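Local coordinates for protein HTH-type transcriptional regulator cbl (Escherichia coli K12, PDB 2FYI) that probably serves as an accessory LysR-family transcriptional regulator of the cys regulon, represented here by its cofactor-binding domain, at residues A[64-69]-A[207-212]; A[95-100]-A[159-164]; A[109-114]-A[130-135]. All blocks are in the same frame, centred on the assembly; numbering follows the deposited sequence. Where two conformers were deposited one is given.

Interaction 1 of 3, residues A[64-69]-A[207-212]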
# COMPACT_ATOMS: atom_id res chain seq x y z
N ALA A 64 -9.87 -15.91 -7.06
CA ALA A 64 -8.50 -15.87 -7.52
C ALA A 64 -8.02 -17.29 -7.73
O ALA A 64 -8.44 -18.18 -7.02
CB ALA A 64 -7.63 -15.16 -6.53
N ASP A 65 -7.12 -17.47 -8.68
CA ASP A 65 -6.54 -18.76 -8.95
C ASP A 65 -5.35 -19.07 -8.02
O ASP A 65 -5.30 -20.14 -7.43
CB ASP A 65 -6.16 -18.83 -10.44
CG ASP A 65 -7.34 -18.42 -11.40
OD1 ASP A 65 -8.47 -18.95 -11.26
OD2 ASP A 65 -7.14 -17.58 -12.34
N ILE A 66 -4.42 -18.13 -7.87
CA ILE A 66 -3.23 -18.29 -7.02
C ILE A 66 -3.14 -17.17 -5.99
O ILE A 66 -3.36 -16.01 -6.33
CB ILE A 66 -1.95 -18.23 -7.87
CG1 ILE A 66 -2.03 -19.24 -8.99
CG2 ILE A 66 -0.74 -18.54 -7.04
CD1 ILE A 66 -1.05 -18.98 -10.06
N GLY A 67 -2.80 -17.51 -4.74
CA GLY A 67 -2.61 -16.51 -3.71
C GLY A 67 -1.14 -16.46 -3.34
O GLY A 67 -0.50 -17.50 -3.21
N ILE A 68 -0.60 -15.25 -3.17
CA ILE A 68 0.82 -15.12 -2.80
C ILE A 68 1.01 -14.13 -1.67
O ILE A 68 0.70 -12.93 -1.81
CB ILE A 68 1.67 -14.66 -3.99
CG1 ILE A 68 1.62 -15.70 -5.11
CG2 ILE A 68 3.08 -14.41 -3.54
CD1 ILE A 68 1.67 -15.11 -6.52
N ALA A 69 1.51 -14.65 -0.55
CA ALA A 69 1.70 -13.83 0.66
C ALA A 69 2.66 -14.52 1.61
O ALA A 69 3.00 -15.70 1.43
CB ALA A 69 0.39 -13.58 1.33
N ARG A 207 1.53 -24.28 -14.58
CA ARG A 207 2.81 -23.80 -15.04
C ARG A 207 3.35 -22.61 -14.25
O ARG A 207 4.53 -22.55 -13.95
CB ARG A 207 2.80 -23.46 -16.51
CG ARG A 207 4.22 -23.25 -16.96
CD ARG A 207 4.96 -24.59 -17.01
NE ARG A 207 4.71 -25.21 -18.32
CZ ARG A 207 5.49 -25.02 -19.39
NH1 ARG A 207 6.60 -24.27 -19.28
NH2 ARG A 207 5.19 -25.59 -20.56
N PHE A 208 2.49 -21.65 -13.92
CA PHE A 208 2.95 -20.48 -13.19
C PHE A 208 3.70 -20.87 -11.94
O PHE A 208 4.72 -20.28 -11.61
CB PHE A 208 1.77 -19.61 -12.80
CG PHE A 208 2.18 -18.31 -12.16
CD1 PHE A 208 2.33 -17.17 -12.92
CD2 PHE A 208 2.45 -18.24 -10.80
CE1 PHE A 208 2.74 -15.97 -12.33
CE2 PHE A 208 2.85 -17.03 -10.20
CZ PHE A 208 2.99 -15.91 -10.98
N LEU A 209 3.18 -21.85 -11.22
CA LEU A 209 3.79 -22.24 -9.96
C LEU A 209 5.17 -22.76 -10.25
O LEU A 209 6.13 -22.42 -9.55
CB LEU A 209 2.97 -23.29 -9.20
CG LEU A 209 1.65 -22.83 -8.58
CD1 LEU A 209 1.47 -23.43 -7.23
CD2 LEU A 209 1.65 -21.35 -8.44
N GLU A 210 5.28 -23.58 -11.28
CA GLU A 210 6.55 -24.21 -11.61
C GLU A 210 7.62 -23.17 -11.97
O GLU A 210 8.70 -23.07 -11.38
CB GLU A 210 6.33 -25.18 -12.75
CG GLU A 210 7.52 -26.00 -13.06
CD GLU A 210 7.50 -26.39 -14.51
OE1 GLU A 210 6.79 -27.38 -14.87
OE2 GLU A 210 8.17 -25.68 -15.30
N LEU A 211 7.26 -22.38 -12.98
CA LEU A 211 7.92 -21.16 -13.34
C LEU A 211 8.48 -20.38 -12.14
O LEU A 211 9.55 -19.81 -12.24
CB LEU A 211 6.91 -20.32 -14.08
CG LEU A 211 7.47 -19.35 -15.10
CD1 LEU A 211 8.86 -19.81 -15.59
CD2 LEU A 211 6.46 -19.18 -16.24
N CYS A 212 7.73 -20.34 -11.03
CA CYS A 212 8.17 -19.66 -9.81
C CYS A 212 9.31 -20.36 -9.07
O CYS A 212 10.14 -19.70 -8.41
CB CYS A 212 7.04 -19.62 -8.82
SG CYS A 212 6.13 -18.18 -8.96

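Interaction 2 of 3, residues A[95-100]-A[159-164]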
# COMPACT_ATOMS: atom_id res chain seq x y z
N HIS A 95 21.48 8.32 6.14
CA HIS A 95 22.92 8.20 5.90
C HIS A 95 23.80 8.47 7.13
O HIS A 95 24.82 7.80 7.32
CB HIS A 95 23.40 9.09 4.73
CG HIS A 95 23.51 8.37 3.42
ND1 HIS A 95 23.84 7.03 3.32
CD2 HIS A 95 23.37 8.81 2.14
CE1 HIS A 95 23.87 6.67 2.05
NE2 HIS A 95 23.58 7.73 1.31
N ASP A 96 23.41 9.44 7.95
CA ASP A 96 24.29 9.84 9.03
C ASP A 96 23.74 9.51 10.42
O ASP A 96 24.03 10.22 11.39
CB ASP A 96 24.70 11.32 8.87
CG ASP A 96 26.12 11.51 8.10
OD1 ASP A 96 26.53 10.62 7.27
OD2 ASP A 96 26.84 12.56 8.32
N HIS A 97 23.00 8.39 10.53
CA HIS A 97 22.32 8.01 11.77
C HIS A 97 23.26 7.30 12.73
O HIS A 97 24.10 6.47 12.32
CB HIS A 97 21.12 7.13 11.40
CG HIS A 97 20.14 6.94 12.51
ND1 HIS A 97 20.37 6.09 13.58
CD2 HIS A 97 18.90 7.45 12.70
CE1 HIS A 97 19.32 6.12 14.39
NE2 HIS A 97 18.42 6.94 13.89
N PRO A 98 23.14 7.63 14.02
CA PRO A 98 23.86 6.92 15.11
C PRO A 98 24.01 5.39 14.87
O PRO A 98 25.09 4.83 15.10
CB PRO A 98 22.97 7.22 16.34
CG PRO A 98 22.28 8.54 16.01
CD PRO A 98 22.28 8.72 14.52
N LEU A 99 22.96 4.73 14.38
CA LEU A 99 23.01 3.30 14.20
C LEU A 99 24.06 2.85 13.18
O LEU A 99 24.51 1.69 13.20
CB LEU A 99 21.61 2.79 13.86
CG LEU A 99 20.82 2.73 15.17
CD1 LEU A 99 19.40 2.21 14.97
CD2 LEU A 99 21.55 1.88 16.18
N THR A 100 24.46 3.77 12.31
CA THR A 100 25.47 3.47 11.30
C THR A 100 26.83 3.54 11.93
O THR A 100 27.82 3.12 11.34
CB THR A 100 25.47 4.49 10.12
OG1 THR A 100 25.92 5.76 10.58
CG2 THR A 100 24.11 4.65 9.53
N LEU A 159 11.02 10.83 10.95
CA LEU A 159 10.17 10.30 12.01
C LEU A 159 10.76 9.19 12.89
O LEU A 159 10.34 9.07 14.04
CB LEU A 159 8.89 9.79 11.41
CG LEU A 159 7.72 9.63 12.37
CD1 LEU A 159 7.23 11.00 12.84
CD2 LEU A 159 6.62 8.86 11.66
N GLY A 160 11.71 8.40 12.35
CA GLY A 160 12.23 7.19 13.01
C GLY A 160 13.04 6.25 12.10
O GLY A 160 13.35 6.58 10.96
N ILE A 161 13.41 5.07 12.57
CA ILE A 161 14.09 4.13 11.69
C ILE A 161 13.14 3.02 11.22
O ILE A 161 12.05 2.83 11.79
CB ILE A 161 15.28 3.47 12.40
CG1 ILE A 161 14.78 2.63 13.57
CG2 ILE A 161 16.25 4.52 12.86
CD1 ILE A 161 15.80 2.28 14.57
N GLY A 162 13.52 2.28 10.19
CA GLY A 162 12.57 1.34 9.60
C GLY A 162 13.04 -0.09 9.62
O GLY A 162 14.23 -0.38 9.42
N LEU A 163 12.11 -1.01 9.87
CA LEU A 163 12.36 -2.42 9.61
C LEU A 163 11.61 -2.79 8.35
O LEU A 163 10.38 -2.71 8.32
CB LEU A 163 11.93 -3.27 10.79
CG LEU A 163 12.99 -3.17 11.90
CD1 LEU A 163 12.50 -3.72 13.19
CD2 LEU A 163 14.25 -3.90 11.51
N VAL A 164 12.33 -3.12 7.29
CA VAL A 164 11.71 -3.45 6.01
C VAL A 164 12.21 -4.77 5.46
O VAL A 164 13.35 -5.14 5.67
CB VAL A 164 11.98 -2.39 4.94
CG1 VAL A 164 11.37 -1.11 5.33
CG2 VAL A 164 13.46 -2.19 4.76

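Interaction 3 of 3, residues A[109-114]-A[130-135]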
# COMPACT_ATOMS: atom_id res chain seq x y z
N SER A 109 19.80 -2.27 21.27
CA SER A 109 20.13 -1.00 20.67
C SER A 109 18.99 -0.53 19.81
O SER A 109 18.58 0.62 19.86
CB SER A 109 21.31 -1.14 19.76
OG SER A 109 22.46 -1.32 20.52
N ILE A 110 18.51 -1.40 18.93
CA ILE A 110 17.52 -0.94 18.02
C ILE A 110 16.31 -0.53 18.84
O ILE A 110 15.59 0.40 18.48
CB ILE A 110 17.17 -2.05 17.04
CG1 ILE A 110 18.41 -2.40 16.21
CG2 ILE A 110 15.96 -1.66 16.18
CD1 ILE A 110 18.19 -3.51 15.14
N ALA A 111 16.09 -1.19 19.98
CA ALA A 111 14.83 -0.98 20.69
C ALA A 111 14.66 0.44 21.25
O ALA A 111 13.56 0.86 21.58
CB ALA A 111 14.65 -2.01 21.76
N LYS A 112 15.78 1.17 21.35
CA LYS A 112 15.82 2.54 21.85
C LYS A 112 15.20 3.53 20.92
O LYS A 112 14.83 4.60 21.37
CB LYS A 112 17.25 2.98 22.07
CG LYS A 112 17.94 2.08 23.02
CD LYS A 112 19.10 2.79 23.69
CE LYS A 112 20.03 1.80 24.41
NZ LYS A 112 19.26 0.86 25.32
N TRP A 113 15.06 3.21 19.63
CA TRP A 113 14.64 4.24 18.67
C TRP A 113 13.20 4.09 18.23
O TRP A 113 12.63 2.99 18.32
CB TRP A 113 15.53 4.20 17.45
CG TRP A 113 16.93 4.24 17.83
CD1 TRP A 113 17.72 3.20 18.32
CD2 TRP A 113 17.76 5.37 17.78
NE1 TRP A 113 18.99 3.65 18.57
CE2 TRP A 113 19.04 4.98 18.25
CE3 TRP A 113 17.54 6.68 17.38
CZ2 TRP A 113 20.08 5.85 18.32
CZ3 TRP A 113 18.56 7.55 17.47
CH2 TRP A 113 19.83 7.13 17.93
N PRO A 114 12.59 5.18 17.75
CA PRO A 114 11.24 5.10 17.15
C PRO A 114 11.20 4.14 15.95
O PRO A 114 11.96 4.33 15.03
CB PRO A 114 10.98 6.56 16.71
CG PRO A 114 11.84 7.37 17.60
CD PRO A 114 13.09 6.57 17.80
N ASP A 130 8.51 -11.02 18.14
CA ASP A 130 9.07 -12.15 18.87
C ASP A 130 10.53 -12.00 19.18
O ASP A 130 11.00 -12.38 20.25
CB ASP A 130 8.90 -13.42 18.06
CG ASP A 130 7.45 -13.81 17.93
OD1 ASP A 130 6.62 -13.12 18.58
OD2 ASP A 130 7.16 -14.80 17.20
N ALA A 131 11.27 -11.45 18.23
CA ALA A 131 12.67 -11.19 18.47
C ALA A 131 12.77 -10.33 19.72
O ALA A 131 13.47 -10.70 20.65
CB ALA A 131 13.29 -10.52 17.30
N PHE A 132 12.03 -9.21 19.77
CA PHE A 132 12.08 -8.31 20.90
C PHE A 132 11.59 -8.95 22.18
O PHE A 132 12.19 -8.73 23.25
CB PHE A 132 11.29 -7.05 20.64
CG PHE A 132 11.99 -6.08 19.72
CD1 PHE A 132 11.37 -5.64 18.55
CD2 PHE A 132 13.27 -5.62 20.01
CE1 PHE A 132 12.00 -4.75 17.69
CE2 PHE A 132 13.91 -4.73 19.17
CZ PHE A 132 13.28 -4.30 17.99
N ALA A 133 10.52 -9.74 22.10
CA ALA A 133 9.98 -10.34 23.32
C ALA A 133 11.00 -11.24 23.97
O ALA A 133 11.07 -11.32 25.17
CB ALA A 133 8.77 -11.09 23.05
N ARG A 134 11.82 -11.91 23.17
CA ARG A 134 12.90 -12.68 23.77
C ARG A 134 13.80 -11.79 24.60
O ARG A 134 14.39 -12.26 25.52
CB ARG A 134 13.71 -13.42 22.72
CG ARG A 134 13.05 -14.67 22.16
CD ARG A 134 13.83 -15.21 20.92
NE ARG A 134 12.96 -15.46 19.75
CZ ARG A 134 13.07 -14.89 18.54
NH1 ARG A 134 14.05 -14.00 18.29
NH2 ARG A 134 12.20 -15.20 17.58
N LYS A 135 13.92 -10.50 24.31
CA LYS A 135 14.70 -9.65 25.23
C LYS A 135 13.88 -8.93 26.31
O LYS A 135 14.36 -7.94 26.87
CB LYS A 135 15.49 -8.60 24.48
CG LYS A 135 16.48 -9.16 23.55
CD LYS A 135 17.28 -10.21 24.22
CE LYS A 135 17.96 -11.04 23.16
NZ LYS A 135 19.34 -11.37 23.63

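Interaction 1 of 3, residues A[64-69]-A[207-212]
Strand 66-69 presents Ile66 and Ile68 to Phe208 and Leu209 of helix 207-212, with the two short axes 11.0 Å apart at their closest and only 30° from parallel. Both isoleucine side chains set out toward the helix, with Gly67 between them, as the alternation of a strand provides. Ile66 does most of the touching: its CD1 comes obliquely onto the Phe208 ring, 3.7 Å from CD2 of Phe208. The ring is brought there because CG of Phe208 stands anti to its backbone N (chi1 -174°). Ile68 CD1 lies farther along the same ring, 4.3 Å from CE2 of Phe208. Leu209 leaves its helix neither toward nor away from the strand, yet its end turns in, and CD2 of Leu209 settles 3.9 Å from CG2 of Ile66 as the two side chains run past each other in opposite senses.

This is helix-on-sheet packing in one lobe of the periplasmic-binding-protein fold. Strand 66-69 is an inner strand, paired with strands 14-20 and 189-196, and Leu195 of the latter touches both Ile66 and Leu209. Helix 29-39 adds Val32 against Phe208. Beta-branched isoleucine suits an extended strand, while phenylalanine and leucine give a helix the length to reach the sheet. All four touching side chains are buried hydrocarbon, so cohesion here comes from dispersion and exclusion of water, and complementary shape rather than directional bonding sets the fit.

Interaction 2 of 3, residues A[95-100]-A[159-164]
The imidazole of His97 carries CD of Pro98 over one face, 3.2 Å above the ring plane and displaced toward the rim, while the backbone N of Leu99 lies at its edge, in the plane, and CG2 of Ile161 arrives obliquely at the NE2 end. The closest approach across the contact is His97 NE2 to Ile161 CG2, 3.4 Å. The site belongs to the second lobe of the periplasmic-binding-protein fold, where the loop following strand 79-94 folds back against the start of strand 161-165, a strand paired with 79-94 itself. His97 projects toward that strand with its CG anti to the backbone N (chi1 -166°), and its other ring nitrogen is turned back to its own loop: Leu99 N donates to His97 ND1 over 3.0 Å, nearly straight at 175°. One ring thus ties the loop locally and offers its outer end to an aliphatic partner.

Ile161 answers with both branches. CG2 goes to the histidine, whereas CG1 occupies the crowded position between N and the carbonyl carbon and carries CD1 to within 3.6 Å of CD1 of Leu99, the two side chains crossing at about a right angle. Putting an alanine at His97 would probably leave Leu99 N without its ring acceptor and uncover the CG2 branch of Ile161. The carbonyl O of His97 is gripped twice by Thr100, whose N lies 2.7 Å and whose OG1 lies 2.6 Å from it.

Interaction 3 of 3, residues A[109-114]-A[130-135]
Phe132 reaches out from helix 130-134 and meets Ile110 and Ala111 with the far end of its ring. Ile110 crosses the phenylalanine at about a right angle and puts its CG2 methyl at the ring edge, near the plane, 4.2 Å from CZ of Phe132. Ala111 comes in obliquely beside it, its CB 3.8 Å from CE2 of Phe132. Adjacent ring atoms therefore serve successive residues of the other segment. CG of Phe132 stands anti to the carbonyl carbon and beside the backbone N (chi1 -76°), which carries the ring outward to the 109-114 segment, and Ile110 and Ala111 both set out toward helix 130-134 in return. A phenylalanine suits the place because its length spans the 7.8 Å between CA of Ala111 and CA of Phe132, the nearest pair of CA atoms across the two segments. Small Ala111, by contrast, lets the ring come close to its backbone, with CE2 of Phe132 4.1 Å from CA of Ala111.

In the fold, helix 125-134 is the connection of a beta-alpha-beta crossover between the parallel strands 115-118 and 141-145, and the phenylalanine packs it against the short helix 107-110 and the turn leading into the first of those strands. Leu107 and Ala139 also touch Phe132, so the ring is buried among apolar groups. The turn that bears Ala111 is a type I beta turn from Ile110 to Trp113, closed by a backbone hydrogen bond from Trp113 N to Ile110 O at 3.1 Å, with Ala111 at its second position.

Along the chain the three contacts lie one within the next: interaction 1 joins the outermost segments, interaction 2 lies within that span, and interaction 3 within interaction 2. Interaction 1 sits in one lobe and the other two in the second lobe, on the opposite side of the chain's centre and each about 35 Å from it, centre to centre. Interactions 2 and 3 have centres about 14 Å apart and touch, through a probable hydrogen bond from Ile161 N to Pro114 O and the packing of Trp113 on His97, Pro98 and Ile161. Strands 79-94 and 189-196 link the lobes, between which relatives in the LysR family commonly bind their effectors.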